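PDB 3NF2: putative polyprenyl synthetase from Streptomyces coelicolor, which probably condenses isoprenoid diphosphates in a magnesium-dependent prenyl transfer reaction to build longer polyprenyl chains. Local coordinates for residues 35-40 and 110-115; 145-150 and 204-209. All coordinates share one frame; numbering follows the deposited sequence.

Interaction 1. Residues 35-40 and 110-115. With SO4 (sulfate ion), chain E.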
loop_
_atom_site.group_PDB
_atom_site.type_symbol
_atom_site.label_atom_id
_atom_site.label_comp_id
_atom_site.label_asym_id
_atom_site.label_seq_id
_atom_site.Cartn_x
_atom_site.Cartn_y
_atom_site.Cartn_z
ATOM N N ALA A 35 -12.546 6.695 -5.087
ATOM C CA ALA A 35 -12.153 5.704 -6.085
ATOM C C ALA A 35 -12.980 5.844 -7.356
ATOM O O ALA A 35 -12.427 5.771 -8.444
ATOM C CB ALA A 35 -12.280 4.288 -5.540
ATOM N N ALA A 36 -14.294 6.034 -7.210
ATOM C CA ALA A 36 -15.188 6.241 -8.362
ATOM C C ALA A 36 -14.743 7.441 -9.187
ATOM O O ALA A 36 -14.799 7.402 -10.415
ATOM C CB ALA A 36 -16.653 6.406 -7.920
ATOM N N TYR A 37 -14.296 8.498 -8.507
ATOM C CA TYR A 37 -13.739 9.640 -9.205
ATOM C C TYR A 37 -12.485 9.221 -9.957
ATOM O O TYR A 37 -12.350 9.536 -11.135
ATOM C CB TYR A 37 -13.425 10.820 -8.280
ATOM C CG TYR A 37 -12.721 11.916 -9.045
ATOM C CD1 TYR A 37 -13.443 12.770 -9.880
ATOM C CD2 TYR A 37 -11.329 12.059 -8.991
ATOM C CE1 TYR A 37 -12.807 13.757 -10.619
ATOM C CE2 TYR A 37 -10.680 13.043 -9.729
ATOM C CZ TYR A 37 -11.432 13.886 -10.543
ATOM O OH TYR A 37 -10.818 14.868 -11.275
ATOM N N HIS A 38 -11.584 8.504 -9.285
ATOM C CA HIS A 38 -10.369 8.017 -9.937
ATOM C C HIS A 38 -10.680 7.227 -11.208
ATOM O O HIS A 38 -10.010 7.376 -12.222
ATOM C CB HIS A 38 -9.536 7.126 -9.011
ATOM C CG HIS A 38 -8.414 6.440 -9.724
ATOM N ND1 HIS A 38 -7.343 7.132 -10.251
ATOM C CD2 HIS A 38 -8.228 5.141 -10.059
ATOM C CE1 HIS A 38 -6.528 6.284 -10.851
ATOM N NE2 HIS A 38 -7.040 5.069 -10.748
ATOM N N PHE A 39 -11.697 6.383 -11.134
ATOM C CA PHE A 39 -12.058 5.542 -12.248
ATOM C C PHE A 39 -12.925 6.248 -13.289
ATOM O O PHE A 39 -13.239 5.655 -14.309
ATOM C CB PHE A 39 -12.740 4.280 -11.743
ATOM C CG PHE A 39 -11.786 3.238 -11.234
ATOM C CD1 PHE A 39 -11.048 2.452 -12.127
ATOM C CD2 PHE A 39 -11.620 3.040 -9.861
ATOM C CE1 PHE A 39 -10.166 1.485 -11.659
ATOM C CE2 PHE A 39 -10.736 2.077 -9.379
ATOM C CZ PHE A 39 -10.014 1.293 -10.273
ATOM N N GLY A 40 -13.302 7.502 -13.038
ATOM C CA GLY A 40 -14.065 8.292 -14.009
ATOM C C GLY A 40 -15.576 8.069 -14.020
ATOM O O GLY A 40 -16.281 8.597 -14.896
ATOM N N TRP A 110 -5.558 13.500 -6.057
ATOM C CA TRP A 110 -4.935 14.338 -5.031
ATOM C C TRP A 110 -5.294 15.825 -5.187
ATOM O O TRP A 110 -5.497 16.511 -4.195
ATOM C CB TRP A 110 -3.419 14.090 -4.916
ATOM C CG TRP A 110 -2.599 14.622 -6.050
ATOM C CD1 TRP A 110 -2.157 13.921 -7.137
ATOM C CD2 TRP A 110 -2.097 15.962 -6.203
ATOM N NE1 TRP A 110 -1.422 14.739 -7.960
ATOM C CE2 TRP A 110 -1.371 15.997 -7.415
ATOM C CE3 TRP A 110 -2.201 17.138 -5.437
ATOM C CZ2 TRP A 110 -0.753 17.166 -7.887
ATOM C CZ3 TRP A 110 -1.585 18.301 -5.906
ATOM C CH2 TRP A 110 -0.873 18.304 -7.122
ATOM N N LYS A 111 -5.389 16.297 -6.431
ATOM C CA LYS A 111 -5.838 17.659 -6.736
ATOM C C LYS A 111 -7.286 17.941 -6.317
ATOM O O LYS A 111 -7.599 19.015 -5.801
ATOM C CB LYS A 111 -5.662 17.959 -8.227
ATOM C CG LYS A 111 -4.618 19.021 -8.529
ATOM C CD LYS A 111 -5.264 20.392 -8.730
ATOM C CE LYS A 111 -4.223 21.503 -8.722
ATOM N NZ LYS A 111 -4.720 22.746 -9.378
ATOM N N VAL A 112 -8.162 16.970 -6.535
ATOM C CA VAL A 112 -9.578 17.144 -6.250
ATOM C C VAL A 112 -9.883 16.889 -4.780
ATOM O O VAL A 112 -10.514 17.711 -4.116
ATOM C CB VAL A 112 -10.438 16.233 -7.162
ATOM C CG1 VAL A 112 -11.920 16.469 -6.951
ATOM C CG2 VAL A 112 -10.099 16.500 -8.586
ATOM N N HIS A 113 -9.413 15.756 -4.267
ATOM C CA HIS A 113 -9.822 15.302 -2.946
ATOM C C HIS A 113 -8.749 15.401 -1.850
ATOM O O HIS A 113 -9.004 15.056 -0.684
ATOM C CB HIS A 113 -10.421 13.904 -3.051
ATOM C CG HIS A 113 -11.709 13.861 -3.822
ATOM N ND1 HIS A 113 -12.833 14.561 -3.432
ATOM C CD2 HIS A 113 -12.052 13.201 -4.957
ATOM C CE1 HIS A 113 -13.813 14.334 -4.292
ATOM N NE2 HIS A 113 -13.367 13.508 -5.223
ATOM N N GLY A 114 -7.572 15.905 -2.215
ATOM C CA GLY A 114 -6.464 16.058 -1.269
ATOM C C GLY A 114 -5.486 14.899 -1.352
ATOM O O GLY A 114 -5.864 13.798 -1.775
ATOM N N PRO A 115 -4.216 15.145 -0.976
ATOM C CA PRO A 115 -3.183 14.111 -0.868
ATOM C C PRO A 115 -3.555 12.938 0.044
ATOM O O PRO A 115 -3.317 11.788 -0.339
ATOM C CB PRO A 115 -1.964 14.859 -0.295
ATOM C CG PRO A 115 -2.380 16.287 -0.120
ATOM C CD PRO A 115 -3.640 16.499 -0.893
HETATM S S SO4 E . -13.729 16.294 -0.530
HETATM O O1 SO4 E . -14.183 16.339 0.861
HETATM O O2 SO4 E . -14.828 15.863 -1.390
HETATM O O3 SO4 E . -13.285 17.624 -0.941
HETATM O O4 SO4 E . -12.621 15.348 -0.641
#

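Interaction 2. Residues 145-150 and 204-209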
loop_
_atom_site.group_PDB
_atom_site.type_symbol
_atom_site.label_atom_id
_atom_site.label_comp_id
_atom_site.label_asym_id
_atom_site.label_seq_id
_atom_site.Cartn_x
_atom_site.Cartn_y
_atom_site.Cartn_z
ATOM N N THR A 145 -1.461 -14.867 -5.601
ATOM C CA THR A 145 -1.140 -13.696 -4.771
ATOM C C THR A 145 0.377 -13.491 -4.677
ATOM O O THR A 145 0.848 -12.355 -4.638
ATOM C CB THR A 145 -1.766 -13.784 -3.346
ATOM O OG1 THR A 145 -3.122 -14.232 -3.433
ATOM C CG2 THR A 145 -1.750 -12.417 -2.636
ATOM N N ARG A 146 1.124 -14.596 -4.659
ATOM C CA ARG A 146 2.594 -14.596 -4.674
ATOM C C ARG A 146 3.130 -13.876 -5.915
ATOM O O ARG A 146 4.084 -13.101 -5.830
ATOM C CB ARG A 146 3.101 -16.044 -4.638
ATOM C CG ARG A 146 4.597 -16.253 -4.835
ATOM C CD ARG A 146 5.260 -16.667 -3.546
ATOM N NE ARG A 146 6.719 -16.631 -3.633
ATOM C CZ ARG A 146 7.501 -17.701 -3.770
ATOM N NH1 ARG A 146 6.970 -18.917 -3.847
ATOM N NH2 ARG A 146 8.820 -17.551 -3.830
ATOM N N ARG A 147 2.491 -14.134 -7.054
ATOM C CA ARG A 147 2.846 -13.526 -8.329
ATOM C C ARG A 147 2.487 -12.051 -8.346
ATOM O O ARG A 147 3.198 -11.246 -8.941
ATOM C CB ARG A 147 2.101 -14.211 -9.482
ATOM C CG ARG A 147 2.300 -15.712 -9.589
ATOM C CD ARG A 147 3.561 -16.057 -10.324
ATOM N NE ARG A 147 3.886 -17.472 -10.188
ATOM C CZ ARG A 147 4.808 -18.096 -10.911
ATOM N NH1 ARG A 147 5.490 -17.429 -11.836
ATOM N NH2 ARG A 147 5.042 -19.388 -10.715
ATOM N N LEU A 148 1.365 -11.713 -7.712
ATOM C CA LEU A 148 0.896 -10.331 -7.637
ATOM C C LEU A 148 1.857 -9.512 -6.793
ATOM O O LEU A 148 2.176 -8.378 -7.139
ATOM C CB LEU A 148 -0.509 -10.272 -7.035
ATOM C CG LEU A 148 -1.270 -8.943 -7.174
ATOM C CD1 LEU A 148 -1.876 -8.787 -8.565
ATOM C CD2 LEU A 148 -2.332 -8.827 -6.110
ATOM N N THR A 149 2.323 -10.118 -5.702
ATOM C CA THR A 149 3.249 -9.485 -4.770
ATOM C C THR A 149 4.596 -9.162 -5.424
ATOM O O THR A 149 5.134 -8.085 -5.216
ATOM C CB THR A 149 3.450 -10.359 -3.510
ATOM O OG1 THR A 149 2.167 -10.655 -2.946
ATOM C CG2 THR A 149 4.334 -9.641 -2.448
ATOM N N LYS A 150 5.114 -10.092 -6.220
ATOM C CA LYS A 150 6.362 -9.900 -6.942
ATOM C C LYS A 150 6.241 -8.697 -7.878
ATOM O O LYS A 150 7.126 -7.833 -7.903
ATOM C CB LYS A 150 6.731 -11.171 -7.720
ATOM C CG LYS A 150 7.983 -11.033 -8.600
ATOM C CD LYS A 150 8.332 -12.322 -9.331
ATOM C CE LYS A 150 9.557 -12.127 -10.219
ATOM N NZ LYS A 150 10.269 -13.408 -10.467
ATOM N N ARG A 204 6.623 -24.036 -13.405
ATOM C CA ARG A 204 7.404 -23.858 -14.636
ATOM C C ARG A 204 6.595 -23.289 -15.812
ATOM O O ARG A 204 7.116 -22.478 -16.586
ATOM C CB ARG A 204 8.099 -25.163 -15.042
ATOM C CG ARG A 204 9.342 -25.502 -14.205
ATOM C CD ARG A 204 10.257 -26.522 -14.895
ATOM N NE ARG A 204 10.910 -25.969 -16.090
ATOM C CZ ARG A 204 10.553 -26.243 -17.348
ATOM N NH1 ARG A 204 11.208 -25.683 -18.361
ATOM N NH2 ARG A 204 9.543 -27.073 -17.598
ATOM N N THR A 205 5.357 -23.708 -15.944
ATOM C CA THR A 205 4.508 -23.172 -16.976
ATOM C C THR A 205 4.275 -21.698 -16.716
ATOM O O THR A 205 4.238 -20.897 -17.613
ATOM C CB THR A 205 3.155 -23.862 -16.973
ATOM O OG1 THR A 205 3.330 -25.274 -16.906
ATOM C CG2 THR A 205 2.382 -23.514 -18.185
ATOM N N ALA A 206 4.063 -21.351 -15.466
ATOM C CA ALA A 206 3.777 -19.985 -15.101
ATOM C C ALA A 206 4.928 -19.009 -15.333
ATOM O O ALA A 206 4.734 -17.944 -15.878
ATOM C CB ALA A 206 3.319 -19.934 -13.687
ATOM N N ASP A 207 6.135 -19.412 -14.972
ATOM C CA ASP A 207 7.290 -18.568 -15.121
ATOM C C ASP A 207 7.464 -18.245 -16.556
ATOM O O ASP A 207 7.890 -17.170 -16.891
ATOM C CB ASP A 207 8.543 -19.297 -14.722
ATOM C CG ASP A 207 8.537 -19.697 -13.327
ATOM O OD1 ASP A 207 7.540 -19.470 -12.659
ATOM O OD2 ASP A 207 9.538 -20.236 -12.874
ATOM N N THR A 208 7.219 -19.209 -17.406
ATOM C CA THR A 208 7.425 -18.999 -18.805
ATOM C C THR A 208 6.475 -17.978 -19.357
ATOM O O THR A 208 6.832 -17.145 -20.131
ATOM C CB THR A 208 7.408 -20.314 -19.559
ATOM O OG1 THR A 208 8.513 -21.097 -19.115
ATOM C CG2 THR A 208 7.534 -20.093 -21.011
ATOM N N LEU A 209 5.248 -18.040 -18.926
ATOM C CA LEU A 209 4.230 -17.065 -19.339
ATOM C C LEU A 209 4.564 -15.678 -18.813
ATOM O O LEU A 209 4.235 -14.677 -19.434
ATOM C CB LEU A 209 2.845 -17.474 -18.832
ATOM C CG LEU A 209 2.162 -18.698 -19.446
ATOM C CD1 LEU A 209 1.238 -19.303 -18.417
ATOM C CD2 LEU A 209 1.393 -18.325 -20.702
#

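Interaction 1. Residues 35-40 and 110-115
Tyr37 and His113 form an offset edge-to-face aromatic pair between helix 31-38 and the short helix 109-113, a peripheral contact of the all-helical isoprenoid synthase fold. The histidine edge is directed at the face of the phenol, with ring centroids 5.6 Å apart and planes at 87°. Its NE2 comes in obliquely above the root of the tyrosine, 4.1 Å from Tyr37 CB.

The tighter half lies toward the phenol end. Val112 CG2 reaches Tyr37 CZ at 3.5 Å and Tyr37 OH at 3.2 Å, while Val112 CG1 sits over one face of the ring. That same CG1 covers the centre of a face of the His113 imidazole, 3.7 Å above its plane, so one valine branch serves both rings. With CG anti to the backbone N (chi1 174°), Tyr37 projects its ring across to helix 109-113. The hydroxyl is hydrogen-bonded to Asp107 O, which fixes the far end of the ring, and Arg106 adds a cation-pi contact and a hydrogen bond to Tyr37 O. Val112 also touches Ala44 of a nearby loop.

The looser half is the outer edge of His113, where a sulfate ion, probably from the crystallisation liquor, lies near the ring plane. The imidazole therefore bridges the two sides: carbon packing at NE2, an anion at ND1. Were His113 an alanine, the sulfate would probably lose its imidazole donor and the Tyr37 face its edge partner, with a gap beside Val112 CG1. A weak second bond runs from His113 ND1 to SO4 O2 (3.1 Å). The stronger runs from His113 ND1 to SO4 O4 at 2.9 Å.

Interaction 2. Residues 145-150 and 204-209
Arg147 and Asp207 make an end-on salt bridge in which both terminal guanidinium nitrogens converge on a single carboxylate oxygen. Arg147 NH1 donates to Asp207 OD1 at 3.0 Å and Arg147 NH2 donates to the same Asp207 OD1 at 3.2 Å. The oxygen lies close to the guanidinium plane, but the carboxylate is turned 50° against that plane, so the two groups do not pair flat and side by side. NH1 meets OD1 on its anti side, tilted out of the carboxylate plane, whereas NH2 comes nearly in line with the C-O bond. Beneath this bridge the methyl of Ala206 supports one face of the guanidinium, toward its rim, with Arg147 NH2 3.5 Å from Ala206 CB.

With CG beside the backbone N and a bend at chi2 (-83°), the arginine chain reaches across to helix 203-230 and brings its end to Asp207. Further out, Glu210 takes a salt bridge from NH1 and Glu203 one from NH2, so three acids of helix 203-230 bind one guanidinium and probably stabilise its positive charge. Ala206 is itself backed by Val197 of helix 173-198. On helix 139-165, Thr145 packs on helix 115-134 and on Leu134 of the second subunit. The arrangement is an interhelical salt-bridge cluster between helix 139-165 and helix 203-230 of the all-helical isoprenoid synthase fold.

Overall arrangement
Both contacts are partly buried; their centres lie about 19 and 18 Å from the centre of the chain, and they share no helix. The two centres are 31 Å apart, with nearest atoms about 13 Å apart, and both segments of interaction 1 precede both of interaction 2 in the sequence. Interaction 1 joins the ends of two short helices through aromatic and aliphatic packing, without a direct hydrogen bond between its segments. Interaction 2 ties two long helices by charge, with a lone methyl as its apolar part. Helix 115-134 links the surroundings of both, touching Ala35 and Trp110 in the first and Thr145 and Leu148 in the second; the second subunit reaches only interaction 2.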